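Local coordinates for protein putative glycoside hydrolase (Bacteroides ovatus, PDB 4ONZ) that is a putative glycoside hydrolase of a clan whose members are built on five-bladed beta-propellers, its precise function not established, at residues A[54-68]-A[120-134]. Sequence-based numbering, arbitrary orientation. Where two conformers were deposited one is given.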
loop_
_atom_site.group_PDB
_atom_site.type_symbol
_atom_site.label_atom_id
_atom_site.label_comp_id
_atom_site.label_asym_id
_atom_site.label_seq_id
_atom_site.Cartn_x
_atom_site.Cartn_y
_atom_site.Cartn_z
ATOM N N PRO A 54 1.083 -0.244 6.381
ATOM C CA PRO A 54 -0.303 -0.617 6.560
ATOM C C PRO A 54 -1.269 -0.349 5.408
ATOM O O PRO A 54 -1.166 0.678 4.737
ATOM C CB PRO A 54 -0.719 0.286 7.722
ATOM C CG PRO A 54 -0.006 1.562 7.446
ATOM C CD PRO A 54 1.323 1.142 6.833
ATOM N N ALA A 55 -2.196 -1.282 5.199
ATOM C CA ALA A 55 -3.317 -1.048 4.312
ATOM C C ALA A 55 -4.366 -0.447 5.243
ATOM O O ALA A 55 -4.237 -0.553 6.465
ATOM C CB ALA A 55 -3.838 -2.345 3.721
ATOM N N ALA A 56 -5.371 0.222 4.682
ATOM C CA ALA A 56 -6.495 0.717 5.481
ATOM C C ALA A 56 -7.778 0.661 4.662
ATOM O O ALA A 56 -7.761 0.851 3.443
ATOM C CB ALA A 56 -6.245 2.127 5.993
ATOM N N THR A 57 -8.887 0.385 5.335
ATOM C CA THR A 57 -10.179 0.324 4.670
ATOM C C THR A 57 -11.255 0.643 5.712
ATOM O O THR A 57 -10.933 0.994 6.850
ATOM C CB THR A 57 -10.371 -1.044 3.975
ATOM O OG1 THR A 57 -11.507 -1.020 3.095
ATOM C CG2 THR A 57 -10.511 -2.160 4.989
ATOM N N VAL A 58 -12.515 0.550 5.317
ATOM C CA VAL A 58 -13.630 0.827 6.213
ATOM C C VAL A 58 -14.606 -0.337 6.151
ATOM O O VAL A 58 -14.773 -0.954 5.102
ATOM C CB VAL A 58 -14.363 2.132 5.810
ATOM C CG1 VAL A 58 -15.631 2.338 6.629
ATOM C CG2 VAL A 58 -13.444 3.337 5.956
ATOM N N LYS A 59 -15.231 -0.637 7.284
ATOM C CA LYS A 59 -16.272 -1.652 7.359
ATOM C C LYS A 59 -17.219 -1.283 8.493
ATOM O O LYS A 59 -16.770 -0.972 9.595
ATOM C CB LYS A 59 -15.718 -3.053 7.606
ATOM C CG LYS A 59 -16.806 -4.122 7.509
ATOM C CD LYS A 59 -16.273 -5.539 7.525
ATOM C CE LYS A 59 -17.372 -6.536 7.166
ATOM N NZ LYS A 59 -18.445 -6.623 8.189
ATOM N N ASP A 60 -18.514 -1.287 8.206
ATOM C CA ASP A 60 -19.534 -1.028 9.229
ATOM C C ASP A 60 -19.258 0.253 10.006
ATOM O O ASP A 60 -19.325 0.275 11.237
ATOM C CB ASP A 60 -19.602 -2.221 10.194
ATOM C CG ASP A 60 -19.988 -3.515 9.501
ATOM O OD1 ASP A 60 -20.668 -3.449 8.455
ATOM O OD2 ASP A 60 -19.631 -4.601 10.014
ATOM N N GLY A 61 -18.921 1.314 9.280
ATOM C CA GLY A 61 -18.643 2.615 9.889
ATOM C C GLY A 61 -17.340 2.745 10.663
ATOM O O GLY A 61 -17.090 3.789 11.265
ATOM N N LYS A 62 -16.508 1.704 10.649
ATOM C CA LYS A 62 -15.238 1.723 11.351
ATOM C C LYS A 62 -14.050 1.629 10.402
ATOM O O LYS A 62 -14.117 0.971 9.376
ATOM C CB LYS A 62 -15.151 0.566 12.340
ATOM C CG LYS A 62 -16.111 0.678 13.511
ATOM C CD LYS A 62 -15.757 -0.343 14.577
ATOM C CE LYS A 62 -16.511 -0.086 15.869
ATOM N NZ LYS A 62 -16.018 -0.984 16.948
ATOM N N ILE A 63 -12.969 2.296 10.779
ATOM C CA ILE A 63 -11.728 2.253 10.041
ATOM C C ILE A 63 -10.976 1.001 10.488
ATOM O O ILE A 63 -10.883 0.710 11.690
ATOM C CB ILE A 63 -10.862 3.508 10.299
ATOM C CG1 ILE A 63 -11.538 4.735 9.670
ATOM C CG2 ILE A 63 -9.469 3.322 9.712
ATOM C CD1 ILE A 63 -10.895 6.057 10.005
ATOM N N VAL A 64 -10.467 0.252 9.516
ATOM C CA VAL A 64 -9.688 -0.941 9.805
ATOM C C VAL A 64 -8.314 -0.770 9.187
ATOM O O VAL A 64 -8.199 -0.414 8.015
ATOM C CB VAL A 64 -10.332 -2.219 9.236
ATOM C CG1 VAL A 64 -9.401 -3.409 9.440
ATOM C CG2 VAL A 64 -11.688 -2.465 9.881
ATOM N N VAL A 65 -7.281 -1.002 9.991
ATOM C CA VAL A 65 -5.906 -0.905 9.544
ATOM C C VAL A 65 -5.326 -2.308 9.592
ATOM O O VAL A 65 -5.417 -2.993 10.612
ATOM C CB VAL A 65 -5.082 0.067 10.417
ATOM C CG1 VAL A 65 -3.657 0.161 9.914
ATOM C CG2 VAL A 65 -5.738 1.444 10.439
ATOM N N LEU A 66 -4.763 -2.732 8.464
ATOM C CA LEU A 66 -4.171 -4.055 8.300
ATOM C C LEU A 66 -2.663 -3.820 8.149
ATOM O O LEU A 66 -2.177 -3.414 7.099
ATOM C CB LEU A 66 -4.789 -4.736 7.078
ATOM C CG LEU A 66 -6.289 -5.031 7.274
ATOM C CD1 LEU A 66 -7.059 -5.148 5.969
ATOM C CD2 LEU A 66 -6.486 -6.276 8.130
ATOM N N TYR A 67 -1.934 -4.062 9.222
ATOM C CA TYR A 67 -0.521 -3.727 9.268
ATOM C C TYR A 67 0.450 -4.875 9.078
ATOM O O TYR A 67 0.210 -5.979 9.530
ATOM C CB TYR A 67 -0.208 -3.023 10.592
ATOM C CG TYR A 67 -0.573 -3.785 11.862
ATOM C CD1 TYR A 67 -1.854 -3.721 12.391
ATOM C CD2 TYR A 67 0.374 -4.519 12.561
ATOM C CE1 TYR A 67 -2.193 -4.393 13.565
ATOM C CE2 TYR A 67 0.047 -5.177 13.741
ATOM C CZ TYR A 67 -1.236 -5.107 14.243
ATOM O OH TYR A 67 -1.564 -5.781 15.408
ATOM N N ARG A 68 1.559 -4.592 8.394
ATOM C CA ARG A 68 2.645 -5.536 8.306
ATOM C C ARG A 68 3.308 -5.661 9.680
ATOM O O ARG A 68 3.638 -4.652 10.301
ATOM C CB ARG A 68 3.702 -5.069 7.309
ATOM C CG ARG A 68 4.862 -6.038 7.206
ATOM C CD ARG A 68 5.828 -5.587 6.138
ATOM N NE ARG A 68 7.083 -6.328 6.134
ATOM C CZ ARG A 68 8.100 -6.040 5.323
ATOM N NH1 ARG A 68 7.988 -5.059 4.449
ATOM N NH2 ARG A 68 9.228 -6.739 5.373
ATOM N N GLU A 120 3.815 -9.465 3.129
ATOM C CA GLU A 120 4.205 -8.086 3.367
ATOM C C GLU A 120 3.374 -7.052 2.628
ATOM O O GLU A 120 2.721 -7.340 1.630
ATOM C CB GLU A 120 5.641 -7.862 2.839
ATOM C CG GLU A 120 6.692 -8.881 3.261
ATOM C CD GLU A 120 8.044 -8.663 2.581
ATOM O OE1 GLU A 120 8.120 -7.849 1.635
ATOM O OE2 GLU A 120 9.033 -9.307 2.994
ATOM N N ASP A 121 3.439 -5.836 3.162
ATOM C CA ASP A 121 2.956 -4.626 2.520
ATOM C C ASP A 121 1.607 -4.723 1.801
ATOM O O ASP A 121 1.545 -4.650 0.579
ATOM C CB ASP A 121 4.014 -4.166 1.518
ATOM C CG ASP A 121 5.376 -3.885 2.156
ATOM O OD1 ASP A 121 5.525 -3.991 3.377
ATOM O OD2 ASP A 121 6.312 -3.543 1.402
ATOM N N PRO A 122 0.525 -4.861 2.562
ATOM C CA PRO A 122 -0.783 -4.949 1.952
ATOM C C PRO A 122 -1.354 -3.609 1.484
ATOM O O PRO A 122 -1.042 -2.552 2.040
ATOM C CB PRO A 122 -1.653 -5.475 3.097
ATOM C CG PRO A 122 -1.007 -4.922 4.319
ATOM C CD PRO A 122 0.463 -5.013 4.027
ATOM N N ARG A 123 -2.184 -3.677 0.457
ATOM C CA ARG A 123 -2.987 -2.550 0.010
ATOM C C ARG A 123 -4.360 -3.151 -0.185
ATOM O O ARG A 123 -4.486 -4.211 -0.800
ATOM C CB ARG A 123 -2.444 -1.943 -1.274
ATOM C CG ARG A 123 -1.140 -1.197 -1.042
ATOM C CD ARG A 123 -0.336 -1.029 -2.308
ATOM N NE ARG A 123 0.880 -0.256 -2.048
ATOM C CZ ARG A 123 1.980 -0.732 -1.457
ATOM N NH1 ARG A 123 2.066 -1.996 -1.065
ATOM N NH2 ARG A 123 3.030 0.070 -1.276
ATOM N N VAL A 124 -5.377 -2.500 0.358
ATOM C CA VAL A 124 -6.734 -3.025 0.307
ATOM C C VAL A 124 -7.761 -2.062 -0.280
ATOM O O VAL A 124 -7.755 -0.869 0.006
ATOM C CB VAL A 124 -7.187 -3.453 1.721
ATOM C CG1 VAL A 124 -8.665 -3.864 1.733
ATOM C CG2 VAL A 124 -6.311 -4.588 2.220
ATOM N N ALA A 125 -8.630 -2.606 -1.119
ATOM C CA ALA A 125 -9.740 -1.879 -1.691
ATOM C C ALA A 125 -10.974 -2.797 -1.648
ATOM O O ALA A 125 -10.848 -4.027 -1.524
ATOM C CB ALA A 125 -9.429 -1.443 -3.103
HETATM N N MSE A 126 -12.153 -2.196 -1.747
HETATM C CA MSE A 126 -13.418 -2.926 -1.636
HETATM C C MSE A 126 -14.335 -2.724 -2.821
HETATM O O MSE A 126 -14.527 -1.595 -3.266
HETATM C CB MSE A 126 -14.071 -2.369 -0.365
HETATM C CG MSE A 126 -15.287 -3.183 0.078
HETATM SE SE MSE A 126 -16.517 -2.081 1.161
HETATM C CE MSE A 126 -17.199 -0.824 -0.183
ATOM N N THR A 127 -14.916 -3.806 -3.341
ATOM C CA THR A 127 -15.885 -3.692 -4.433
ATOM C C THR A 127 -17.201 -3.131 -3.896
ATOM O O THR A 127 -17.473 -3.201 -2.698
ATOM C CB THR A 127 -16.240 -5.051 -5.088
ATOM O OG1 THR A 127 -16.871 -5.920 -4.128
ATOM C CG2 THR A 127 -15.006 -5.730 -5.671
ATOM N N GLU A 128 -18.032 -2.609 -4.789
ATOM C CA GLU A 128 -19.344 -2.109 -4.385
ATOM C C GLU A 128 -20.195 -3.188 -3.694
ATOM O O GLU A 128 -21.006 -2.854 -2.848
ATOM C CB GLU A 128 -20.120 -1.538 -5.573
ATOM C CG GLU A 128 -19.552 -0.248 -6.147
ATOM C CD GLU A 128 -20.478 0.376 -7.179
ATOM O OE1 GLU A 128 -21.705 0.301 -6.985
ATOM O OE2 GLU A 128 -19.991 0.956 -8.172
ATOM N N ASP A 129 -19.986 -4.464 -4.034
ATOM C CA ASP A 129 -20.755 -5.559 -3.436
ATOM C C ASP A 129 -20.146 -6.098 -2.132
ATOM O O ASP A 129 -20.581 -7.122 -1.618
ATOM C CB ASP A 129 -20.979 -6.683 -4.459
ATOM C CG ASP A 129 -22.024 -6.323 -5.510
ATOM O OD1 ASP A 129 -22.910 -5.488 -5.219
ATOM O OD2 ASP A 129 -21.981 -6.891 -6.622
ATOM N N GLY A 130 -19.136 -5.417 -1.592
ATOM C CA GLY A 130 -18.559 -5.813 -0.305
ATOM C C GLY A 130 -17.403 -6.801 -0.254
ATOM O O GLY A 130 -17.141 -7.376 0.804
ATOM N N LEU A 131 -16.704 -7.008 -1.369
ATOM C CA LEU A 131 -15.542 -7.904 -1.370
ATOM C C LEU A 131 -14.290 -7.060 -1.183
ATOM O O LEU A 131 -14.078 -6.113 -1.922
ATOM C CB LEU A 131 -15.425 -8.679 -2.686
ATOM C CG LEU A 131 -14.317 -9.733 -2.751
ATOM C CD1 LEU A 131 -14.618 -10.875 -1.804
ATOM C CD2 LEU A 131 -14.132 -10.264 -4.172
ATOM N N TYR A 132 -13.490 -7.385 -0.174
ATOM C CA TYR A 132 -12.243 -6.675 0.066
ATOM C C TYR A 132 -11.153 -7.446 -0.624
ATOM O O TYR A 132 -11.030 -8.655 -0.432
ATOM C CB TYR A 132 -11.946 -6.550 1.559
ATOM C CG TYR A 132 -12.956 -5.682 2.276
ATOM C CD1 TYR A 132 -12.765 -4.305 2.386
ATOM C CD2 TYR A 132 -14.101 -6.236 2.836
ATOM C CE1 TYR A 132 -13.693 -3.499 3.046
ATOM C CE2 TYR A 132 -15.033 -5.438 3.492
ATOM C CZ TYR A 132 -14.828 -4.077 3.593
ATOM O OH TYR A 132 -15.744 -3.273 4.246
ATOM N N VAL A 133 -10.388 -6.743 -1.453
ATOM C CA VAL A 133 -9.297 -7.336 -2.217
ATOM C C VAL A 133 -7.976 -6.791 -1.697
ATOM O O VAL A 133 -7.784 -5.569 -1.649
ATOM C CB VAL A 133 -9.423 -7.012 -3.722
ATOM C CG1 VAL A 133 -8.311 -7.703 -4.505
ATOM C CG2 VAL A 133 -10.774 -7.476 -4.249
HETATM N N MSE A 134 -7.074 -7.696 -1.320
HETATM C CA MSE A 134 -5.764 -7.320 -0.831
HETATM C C MSE A 134 -4.705 -7.724 -1.816
HETATM O O MSE A 134 -4.646 -8.882 -2.247
HETATM C CB MSE A 134 -5.450 -7.971 0.509
HETATM C CG MSE A 134 -4.043 -7.625 1.008
HETATM SE SE MSE A 134 -3.623 -8.730 2.567
HETATM C CE MSE A 134 -4.829 -7.946 3.888
HETATM O O HOH W 1 -4.491 0.156 1.552
#
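Arg68 meets two acidic side chains of 120-134 in different ways. Its NH1 donates to Asp121 OD1 (2.9 Å, N-H...O angle 149°), reaching the oxygen from its syn side but tilted out of the carboxylate plane. Glu120 instead lies alongside, its carboxylate stacked 11° from parallel with the guanidinium; Arg68 NH2 and Glu120 OE2, 3.5 Å apart, attract by charge alone, with no N-H aimed at the oxygen. With CG anti to the backbone N (chi1 179°) and an extended chain, Arg68 spans the distance to this acidic pair. At the far end, Tyr132 OH donates to Val58 O (2.7 Å) in the carbonyl plane, on a lone pair. Thr57 OG1 sits at the edge of the Tyr132 ring, 3.3 Å from Tyr132 CE1, while Met126 CG lies over one face, near the rim.

Between these polar ends, Val124 CG2 touches Ala55 CB (3.7 Å) and Leu66 CD1 (3.9 Å), and Pro122 CG rests against Leu66 O. The contact thus joins two four-stranded antiparallel sheets, consistent with adjacent blades of the five-bladed propeller known in this clan. Strands 54-59 and 120-126, each the edge strand of its sheet and probably the innermost of its blade, run nearly parallel, and a water accepts from both Ala56 N and Val124 N, bridging their backbones.

Farther out, Glu70 pairs with Arg68 NH2 and Ser82 OG takes the hydrogen of NE, helping to fix the guanidinium's rotation. Asn53 ND2 donates to Asp121 OD1, and an unknown ligand lies close to the carboxylate of Asp121.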